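Local coordinates for protein beta-galactosidase (PDB 5DFA) that probably hydrolyses terminal non-reducing beta-D-galactose residues of beta-galactosides, as a zinc-binding glycoside hydrolase of family GH42, at residues 282-287 against 320-325; 327-332 against 371-376. The protein carries 1 engineered substitution. One frame throughout, in Å; residues are numbered along the deposited sequence.

Contact 1: residues 282-287 against 320-325; sequences SWDAYP and LMACTP. Engineered in segment 320-325: Ala322 (natural residue Glu).
Asp284 and the engineered Ala322 stand side by side on neighbouring parallel strands of the (beta/alpha)8, or TIM, barrel, at the ends of the strands where such enzymes keep their active site. Position 322 is a glutamate in the natural protein and is predicted to be the nucleophile; with alanine there, the methyl CB lies 3.2 Å from Asp284 OD2 and 3.3 Å from Tyr286 OH, and the carboxylate is gone. OD2 also touches Met321 CB. The phenol reaches position 322 because Tyr286 CG is anti to its carbonyl carbon (chi1 -54°), which sends the ring across the backbone of the neighbouring segment until CE1 rests 3.8 Å from Cys323 CA. Its hydroxyl also hydrogen-bonds a glycerol, probably from the crystallisation liquor, which is consistent with a pocket here.

The backbone sets this register. Met321 N donates to Trp283 O at 3.0 Å and Ala285 N to Ala322 O at 2.9 Å. Between the two bonds the register slips by one residue, a beta bulge. On the other side of the sheet, Ala285 CB lies over one face of the Trp283 indole, offset toward its rim, and packs 3.9 Å from Leu320 CD1; the small alanine and branched leucine suit this apolar layer, which Met349 of helix 341-351 also touches.

Farther out, Asn255 ND2 binds Asp284 OD1 and steadies the carboxylate, whose nearest side-chain atom is about 3 Å from that of Glu158, the predicted proton donor. Were Asp284 replaced by an alanine, Asn255 would probably lose this acceptor and a gap would open beside Met321 CB. Beyond the last strand bond, a water donates to Ala285 O and accepts from Thr324 N at 3.0 Å.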
ATOM      1  N   SER A 282      -1.584  -9.191 -33.872  1.00 23.83           N
ATOM      2  CA  SER A 282      -1.286 -10.353 -33.046  1.00 26.11           C
ATOM      3  C   SER A 282      -1.242  -9.950 -31.577  1.00 25.14           C
ATOM      4  O   SER A 282      -0.847  -8.830 -31.255  1.00 28.22           O
ATOM      5  CB  SER A 282       0.041 -10.990 -33.463  1.00 23.46           C
ATOM      6  OG  SER A 282       1.127 -10.118 -33.207  1.00 20.40           O
ATOM      7  N   TRP A 283      -1.648 -10.851 -30.686  1.00 22.62           N
ATOM      8  CA  TRP A 283      -1.643 -10.520 -29.264  1.00 33.32           C
ATOM      9  C   TRP A 283      -1.501 -11.736 -28.351  1.00 32.46           C
ATOM     10  O   TRP A 283      -1.711 -12.876 -28.766  1.00 26.53           O
ATOM     11  CB  TRP A 283      -2.911  -9.740 -28.903  1.00 25.36           C
ATOM     12  CG  TRP A 283      -4.136 -10.571 -28.674  1.00 31.49           C
ATOM     13  CD1 TRP A 283      -4.856 -11.253 -29.612  1.00 30.08           C
ATOM     14  CD2 TRP A 283      -4.813 -10.769 -27.427  1.00 33.76           C
ATOM     15  NE1 TRP A 283      -5.927 -11.881 -29.022  1.00 31.70           N
ATOM     16  CE2 TRP A 283      -5.923 -11.597 -27.681  1.00 26.31           C
ATOM     17  CE3 TRP A 283      -4.581 -10.333 -26.119  1.00 34.99           C
ATOM     18  CZ2 TRP A 283      -6.801 -12.000 -26.676  1.00 27.17           C
ATOM     19  CZ3 TRP A 283      -5.453 -10.733 -25.123  1.00 33.23           C
ATOM     20  CH2 TRP A 283      -6.549 -11.556 -25.406  1.00 35.40           C
ATOM     21  N   ASP A 284      -1.136 -11.468 -27.102  1.00 31.75           N
ATOM     22  CA  ASP A 284      -0.853 -12.513 -26.128  1.00 31.90           C
ATOM     23  C   ASP A 284      -1.934 -12.574 -25.054  1.00 34.71           C
ATOM     24  O   ASP A 284      -2.166 -11.600 -24.339  1.00 28.20           O
ATOM     25  CB  ASP A 284       0.516 -12.282 -25.486  1.00 39.92           C
ATOM     26  CG  ASP A 284       1.605 -12.038 -26.513  1.00 33.70           C
ATOM     27  OD1 ASP A 284       2.546 -11.273 -26.214  1.00 43.63           O
ATOM     28  OD2 ASP A 284       1.516 -12.603 -27.622  1.00 31.24           O
ATOM     29  N   ALA A 285      -2.586 -13.726 -24.943  1.00 31.02           N
ATOM     30  CA  ALA A 285      -3.701 -13.891 -24.017  1.00 29.58           C
ATOM     31  C   ALA A 285      -3.340 -14.779 -22.835  1.00 32.08           C
ATOM     32  O   ALA A 285      -2.897 -15.914 -23.011  1.00 28.42           O
ATOM     33  CB  ALA A 285      -4.899 -14.462 -24.744  1.00 26.89           C
ATOM     34  N   TYR A 286      -3.542 -14.261 -21.628  1.00 28.50           N
ATOM     35  CA  TYR A 286      -3.328 -15.051 -20.421  1.00 27.94           C
ATOM     36  C   TYR A 286      -4.462 -14.867 -19.416  1.00 31.90           C
ATOM     37  O   TYR A 286      -4.273 -14.245 -18.371  1.00 36.34           O
ATOM     38  CB  TYR A 286      -1.991 -14.683 -19.774  1.00 30.20           C
ATOM     39  CG  TYR A 286      -0.818 -14.779 -20.721  1.00 31.27           C
ATOM     40  CD1 TYR A 286      -0.318 -16.014 -21.115  1.00 30.16           C
ATOM     41  CD2 TYR A 286      -0.211 -13.635 -21.224  1.00 33.80           C
ATOM     42  CE1 TYR A 286       0.753 -16.106 -21.983  1.00 36.52           C
ATOM     43  CE2 TYR A 286       0.862 -13.718 -22.091  1.00 30.76           C
ATOM     44  CZ  TYR A 286       1.340 -14.956 -22.467  1.00 43.14           C
ATOM     45  OH  TYR A 286       2.407 -15.044 -23.331  1.00 50.55           O
ATOM     46  N   PRO A 287      -5.649 -15.410 -19.732  1.00 29.41           N
ATOM     47  CA  PRO A 287      -6.775 -15.333 -18.796  1.00 34.19           C
ATOM     48  C   PRO A 287      -6.534 -16.219 -17.581  1.00 33.30           C
ATOM     49  O   PRO A 287      -6.038 -17.336 -17.730  1.00 23.30           O
ATOM     50  CB  PRO A 287      -7.965 -15.845 -19.622  1.00 29.01           C
ATOM     51  CG  PRO A 287      -7.493 -15.854 -21.049  1.00 21.76           C
ATOM     52  CD  PRO A 287      -6.025 -16.100 -20.976  1.00 27.20           C
ATOM     53  N   LEU A 320      -3.195 -15.260 -32.653  1.00 35.37           N
ATOM     54  CA  LEU A 320      -2.799 -15.461 -31.267  1.00 29.71           C
ATOM     55  C   LEU A 320      -1.306 -15.753 -31.243  1.00 32.19           C
ATOM     56  O   LEU A 320      -0.875 -16.836 -31.633  1.00 34.36           O
ATOM     57  CB  LEU A 320      -3.584 -16.601 -30.621  1.00 34.94           C
ATOM     58  CG  LEU A 320      -3.347 -16.793 -29.122  1.00 30.32           C
ATOM     59  CD1 LEU A 320      -3.863 -15.597 -28.335  1.00 30.90           C
ATOM     60  CD2 LEU A 320      -3.987 -18.083 -28.632  1.00 33.58           C
ATOM     61  N   MET A 321      -0.518 -14.776 -30.807  1.00 35.86           N
ATOM     62  CA  MET A 321       0.934 -14.911 -30.824  1.00 33.45           C
ATOM     63  C   MET A 321       1.431 -15.685 -29.610  1.00 29.14           C
ATOM     64  O   MET A 321       2.463 -16.355 -29.671  1.00 30.19           O
ATOM     65  CB  MET A 321       1.601 -13.534 -30.886  1.00 33.19           C
ATOM     66  CG  MET A 321       3.110 -13.582 -31.080  1.00 30.94           C
ATOM     67  SD  MET A 321       3.601 -14.552 -32.520  1.00 46.50           S
ATOM     68  CE  MET A 321       2.761 -13.667 -33.832  1.00 25.08           C
ATOM     69  N   ALA A 322       0.695 -15.596 -28.507  1.00 33.93           N
ATOM     70  CA  ALA A 322       1.083 -16.309 -27.297  1.00 33.64           C
ATOM     71  C   ALA A 322      -0.088 -16.582 -26.361  1.00 43.30           C
ATOM     72  O   ALA A 322      -0.966 -15.741 -26.166  1.00 35.42           O
ATOM     73  CB  ALA A 322       2.169 -15.538 -26.559  1.00 28.48           C
ATOM     74  N   CYS A 323      -0.085 -17.784 -25.801  1.00 41.32           N
ATOM     75  CA  CYS A 323      -0.964 -18.162 -24.705  1.00 28.57           C
ATOM     76  C   CYS A 323      -0.260 -19.298 -23.981  1.00 31.29           C
ATOM     77  O   CYS A 323       0.692 -19.867 -24.511  1.00 31.99           O
ATOM     78  CB  CYS A 323      -2.345 -18.592 -25.202  1.00 39.97           C
ATOM     79  SG  CYS A 323      -2.375 -20.187 -26.054  1.00 29.94           S
ATOM     80  N   THR A 324      -0.703 -19.630 -22.776  1.00 23.79           N
ATOM     81  CA  THR A 324      -0.089 -20.744 -22.069  1.00 30.43           C
ATOM     82  C   THR A 324      -0.931 -22.008 -22.219  1.00 35.51           C
ATOM     83  O   THR A 324      -2.159 -21.966 -22.124  1.00 28.79           O
ATOM     84  CB  THR A 324       0.134 -20.427 -20.571  1.00 36.66           C
ATOM     85  OG1 THR A 324       0.775 -21.542 -19.936  1.00 31.79           O
ATOM     86  CG2 THR A 324      -1.180 -20.121 -19.864  1.00 23.91           C
ATOM     87  N   PRO A 325      -0.266 -23.141 -22.488  1.00 34.55           N
ATOM     88  CA  PRO A 325      -0.948 -24.434 -22.600  1.00 29.70           C
ATOM     89  C   PRO A 325      -1.305 -25.005 -21.232  1.00 35.52           C
ATOM     90  O   PRO A 325      -1.919 -26.069 -21.150  1.00 33.35           O
ATOM     91  CB  PRO A 325       0.085 -25.310 -23.311  1.00 29.20           C
ATOM     92  CG  PRO A 325       1.394 -24.729 -22.909  1.00 26.68           C
ATOM     93  CD  PRO A 325       1.172 -23.245 -22.794  1.00 30.85           C
TER
HETATM   94  O   HOH W   1      -3.328 -18.512 -21.991  1.00 24.99           O

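Contact 2: residues 327-332 against 371-376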
ATOM      1  N   LEU A 327      -0.230 -22.919 -17.530  1.00 25.48           N
ATOM      2  CA  LEU A 327      -0.237 -21.848 -16.537  1.00 24.89           C
ATOM      3  C   LEU A 327       0.873 -20.827 -16.782  1.00 31.26           C
ATOM      4  O   LEU A 327       1.764 -21.044 -17.600  1.00 28.31           O
ATOM      5  CB  LEU A 327      -0.105 -22.429 -15.124  1.00 21.79           C
ATOM      6  CG  LEU A 327       1.265 -22.852 -14.574  1.00 32.69           C
ATOM      7  CD1 LEU A 327       1.107 -23.436 -13.176  1.00 24.37           C
ATOM      8  CD2 LEU A 327       1.992 -23.842 -15.476  1.00 18.87           C
ATOM      9  N   VAL A 328       0.807 -19.707 -16.067  1.00 26.97           N
ATOM     10  CA  VAL A 328       1.858 -18.699 -16.130  1.00 27.69           C
ATOM     11  C   VAL A 328       2.632 -18.669 -14.817  1.00 29.74           C
ATOM     12  O   VAL A 328       2.384 -19.480 -13.925  1.00 27.60           O
ATOM     13  CB  VAL A 328       1.294 -17.297 -16.430  1.00 27.84           C
ATOM     14  CG1 VAL A 328       0.650 -17.268 -17.808  1.00 24.41           C
ATOM     15  CG2 VAL A 328       0.300 -16.880 -15.356  1.00 23.10           C
ATOM     16  N   ASN A 329       3.563 -17.729 -14.700  1.00 37.12           N
ATOM     17  CA  ASN A 329       4.430 -17.657 -13.532  1.00 33.98           C
ATOM     18  C   ASN A 329       4.221 -16.398 -12.699  1.00 32.89           C
ATOM     19  O   ASN A 329       4.613 -16.344 -11.533  1.00 29.14           O
ATOM     20  CB  ASN A 329       5.896 -17.731 -13.962  1.00 29.48           C
ATOM     21  CG  ASN A 329       6.297 -16.568 -14.852  1.00 35.94           C
ATOM     22  OD1 ASN A 329       5.642 -16.286 -15.857  1.00 30.80           O
ATOM     23  ND2 ASN A 329       7.368 -15.878 -14.479  1.00 30.85           N
ATOM     24  N   TRP A 330       3.597 -15.389 -13.299  1.00 30.21           N
ATOM     25  CA  TRP A 330       3.594 -14.048 -12.724  1.00 29.66           C
ATOM     26  C   TRP A 330       2.267 -13.617 -12.101  1.00 30.40           C
ATOM     27  O   TRP A 330       2.128 -12.470 -11.673  1.00 34.60           O
ATOM     28  CB  TRP A 330       4.003 -13.036 -13.796  1.00 27.24           C
ATOM     29  CG  TRP A 330       3.169 -13.114 -15.038  1.00 34.49           C
ATOM     30  CD1 TRP A 330       3.360 -13.944 -16.105  1.00 31.85           C
ATOM     31  CD2 TRP A 330       2.011 -12.330 -15.342  1.00 28.29           C
ATOM     32  NE1 TRP A 330       2.391 -13.724 -17.054  1.00 36.43           N
ATOM     33  CE2 TRP A 330       1.551 -12.738 -16.611  1.00 33.18           C
ATOM     34  CE3 TRP A 330       1.317 -11.322 -14.665  1.00 27.00           C
ATOM     35  CZ2 TRP A 330       0.430 -12.174 -17.215  1.00 25.59           C
ATOM     36  CZ3 TRP A 330       0.204 -10.763 -15.268  1.00 29.70           C
ATOM     37  CH2 TRP A 330      -0.228 -11.190 -16.529  1.00 26.90           C
ATOM     38  N   HIS A 331       1.294 -14.520 -12.045  1.00 30.10           N
ATOM     39  CA  HIS A 331       0.024 -14.212 -11.393  1.00 30.77           C
ATOM     40  C   HIS A 331       0.132 -14.399  -9.883  1.00 30.65           C
ATOM     41  O   HIS A 331       1.030 -15.091  -9.403  1.00 32.51           O
ATOM     42  CB  HIS A 331      -1.104 -15.082 -11.950  1.00 25.54           C
ATOM     43  CG  HIS A 331      -1.633 -14.615 -13.270  1.00 39.10           C
ATOM     44  ND1 HIS A 331      -2.552 -15.337 -14.002  1.00 40.46           N
ATOM     45  CD2 HIS A 331      -1.378 -13.496 -13.987  1.00 39.27           C
ATOM     46  CE1 HIS A 331      -2.837 -14.684 -15.114  1.00 31.61           C
ATOM     47  NE2 HIS A 331      -2.138 -13.563 -15.130  1.00 42.93           N
ATOM     48  N   LYS A 332      -0.779 -13.774  -9.143  1.00 28.03           N
ATOM     49  CA  LYS A 332      -0.829 -13.929  -7.693  1.00 33.34           C
ATOM     50  C   LYS A 332      -1.034 -15.395  -7.334  1.00 33.73           C
ATOM     51  O   LYS A 332      -0.473 -15.897  -6.360  1.00 36.68           O
ATOM     52  CB  LYS A 332      -1.949 -13.079  -7.088  1.00 31.48           C
ATOM     53  CG  LYS A 332      -1.836 -11.589  -7.370  1.00 29.31           C
ATOM     54  CD  LYS A 332      -3.000 -10.831  -6.748  1.00 46.05           C
ATOM     55  CE  LYS A 332      -2.996  -9.367  -7.158  1.00 60.67           C
ATOM     56  NZ  LYS A 332      -1.752  -8.671  -6.729  1.00 57.92           N
ATOM     57  N   LYS A 371      10.971 -19.757 -15.283  1.00 28.22           N
ATOM     58  CA  LYS A 371      11.291 -21.180 -15.337  1.00 30.67           C
ATOM     59  C   LYS A 371      10.092 -22.042 -14.945  1.00 34.39           C
ATOM     60  O   LYS A 371      10.059 -23.236 -15.236  1.00 30.75           O
ATOM     61  CB  LYS A 371      12.489 -21.499 -14.436  1.00 32.57           C
ATOM     62  CG  LYS A 371      12.228 -21.350 -12.946  1.00 29.03           C
ATOM     63  CD  LYS A 371      13.505 -21.597 -12.153  1.00 32.74           C
ATOM     64  CE  LYS A 371      13.229 -21.732 -10.665  1.00 27.45           C
ATOM     65  NZ  LYS A 371      12.776 -20.452 -10.053  1.00 30.81           N
ATOM     66  N   PHE A 372       9.109 -21.433 -14.291  1.00 28.16           N
ATOM     67  CA  PHE A 372       7.902 -22.152 -13.898  1.00 28.31           C
ATOM     68  C   PHE A 372       6.705 -21.728 -14.741  1.00 31.11           C
ATOM     69  O   PHE A 372       5.560 -22.048 -14.420  1.00 30.91           O
ATOM     70  CB  PHE A 372       7.611 -21.941 -12.412  1.00 24.79           C
ATOM     71  CG  PHE A 372       8.584 -22.638 -11.504  1.00 33.97           C
ATOM     72  CD1 PHE A 372       9.096 -23.879 -11.843  1.00 33.91           C
ATOM     73  CD2 PHE A 372       8.990 -22.051 -10.317  1.00 27.90           C
ATOM     74  CE1 PHE A 372       9.994 -24.525 -11.016  1.00 40.47           C
ATOM     75  CE2 PHE A 372       9.888 -22.692  -9.484  1.00 30.45           C
ATOM     76  CZ  PHE A 372      10.391 -23.931  -9.835  1.00 31.48           C
ATOM     77  N   HIS A 373       6.978 -21.003 -15.822  1.00 27.50           N
ATOM     78  CA  HIS A 373       5.941 -20.655 -16.781  1.00 36.36           C
ATOM     79  C   HIS A 373       5.561 -21.900 -17.573  1.00 32.34           C
ATOM     80  O   HIS A 373       6.391 -22.784 -17.786  1.00 25.83           O
ATOM     81  CB  HIS A 373       6.412 -19.541 -17.720  1.00 27.16           C
ATOM     82  CG  HIS A 373       5.313 -18.927 -18.531  1.00 36.42           C
ATOM     83  ND1 HIS A 373       4.799 -19.523 -19.663  1.00 33.88           N
ATOM     84  CD2 HIS A 373       4.632 -17.767 -18.376  1.00 34.63           C
ATOM     85  CE1 HIS A 373       3.847 -18.759 -20.167  1.00 31.76           C
ATOM     86  NE2 HIS A 373       3.727 -17.686 -19.406  1.00 33.99           N
ATOM     87  N   GLY A 374       4.305 -21.972 -18.000  1.00 29.30           N
ATOM     88  CA  GLY A 374       3.824 -23.121 -18.743  1.00 30.88           C
ATOM     89  C   GLY A 374       4.467 -23.257 -20.109  1.00 35.14           C
ATOM     90  O   GLY A 374       4.825 -22.264 -20.743  1.00 28.48           O
ATOM     91  N   ALA A 375       4.618 -24.498 -20.557  1.00 32.44           N
ATOM     92  CA  ALA A 375       5.163 -24.784 -21.876  1.00 35.49           C
ATOM     93  C   ALA A 375       4.691 -26.151 -22.349  1.00 37.37           C
ATOM     94  O   ALA A 375       4.142 -26.928 -21.568  1.00 28.71           O
ATOM     95  CB  ALA A 375       6.682 -24.720 -21.858  1.00 29.35           C
ATOM     96  N   VAL A 376       4.903 -26.438 -23.629  1.00 34.17           N
ATOM     97  CA  VAL A 376       4.518 -27.724 -24.195  1.00 29.04           C
ATOM     98  C   VAL A 376       5.325 -28.849 -23.554  1.00 34.22           C
ATOM     99  O   VAL A 376       4.777 -29.882 -23.171  1.00 32.75           O
ATOM    100  CB  VAL A 376       4.717 -27.756 -25.722  1.00 35.75           C
ATOM    101  CG1 VAL A 376       4.243 -29.083 -26.292  1.00 22.93           C
ATOM    102  CG2 VAL A 376       3.981 -26.597 -26.375  1.00 26.87           C
TER
HETATM  103  O   HOH W   2       3.715 -21.576 -12.283  1.00 23.40           O
HETATM  104  O   HOH W   3       2.480 -15.022 -19.444  1.00 24.92           O
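Gly374 N donates to Leu327 O at 2.7 Å, the one direct hydrogen bond between these two loops. Glycine suits this spot, since a CB would run into that same oxygen. Leu327 CD2 lies alongside, 3.8 Å from Gly374 CA.

Two waters add bridges. One donates to both Val328 O and Phe372 O; the other accepts from Trp330 NE1 at 2.7 Å and is bonded to His373 NE2, lying at the edge of both rings.

Nonpolar contacts come from Val328: its CA makes a CH-pi contact over one face of the His373 imidazole, 4.0 Å from the centroid, and its CG1 meets NE2. The polar approaches to this ring are two. Asn329 OD1 comes to the edge at His373 CD2 (3.1 Å), close but not a hydrogen bond, with amide and ring planes 66° apart. The ring stands there because CG is anti to the backbone N (chi1 -167°), and ND1 fixes its rotation by bonding Gly374 O in the carbonyl plane.

Phe372 meets Phe431 of the second subunit, and Gln429 of that subunit packs on Trp330, a predicted substrate-binding residue. Such loops, following successive strands, line the active-site mouth of a TIM barrel.

From the N terminus, the chain runs up strand 282-285, crosses through helix 296-311 and returns on strand 318-323, where contact 1 closes this right-handed beta-alpha-beta unit of the barrel. Contact 2 begins almost at once, at Leu327, and closes only after helix 341-351 and strand 354-359, when the loop before helix 386-398 comes back. The two closures therefore follow in series, neither nested nor crossed, with centres about 12 Å apart. They touch where Tyr286 CD1 packs on Val328 CG1 at 3.7 Å, and Thr324 OG1 bonds Leu327 O. Together they tie the barrel's sixth and seventh strands to the loops beyond its seventh and eighth, and contact 2 alone borders another subunit.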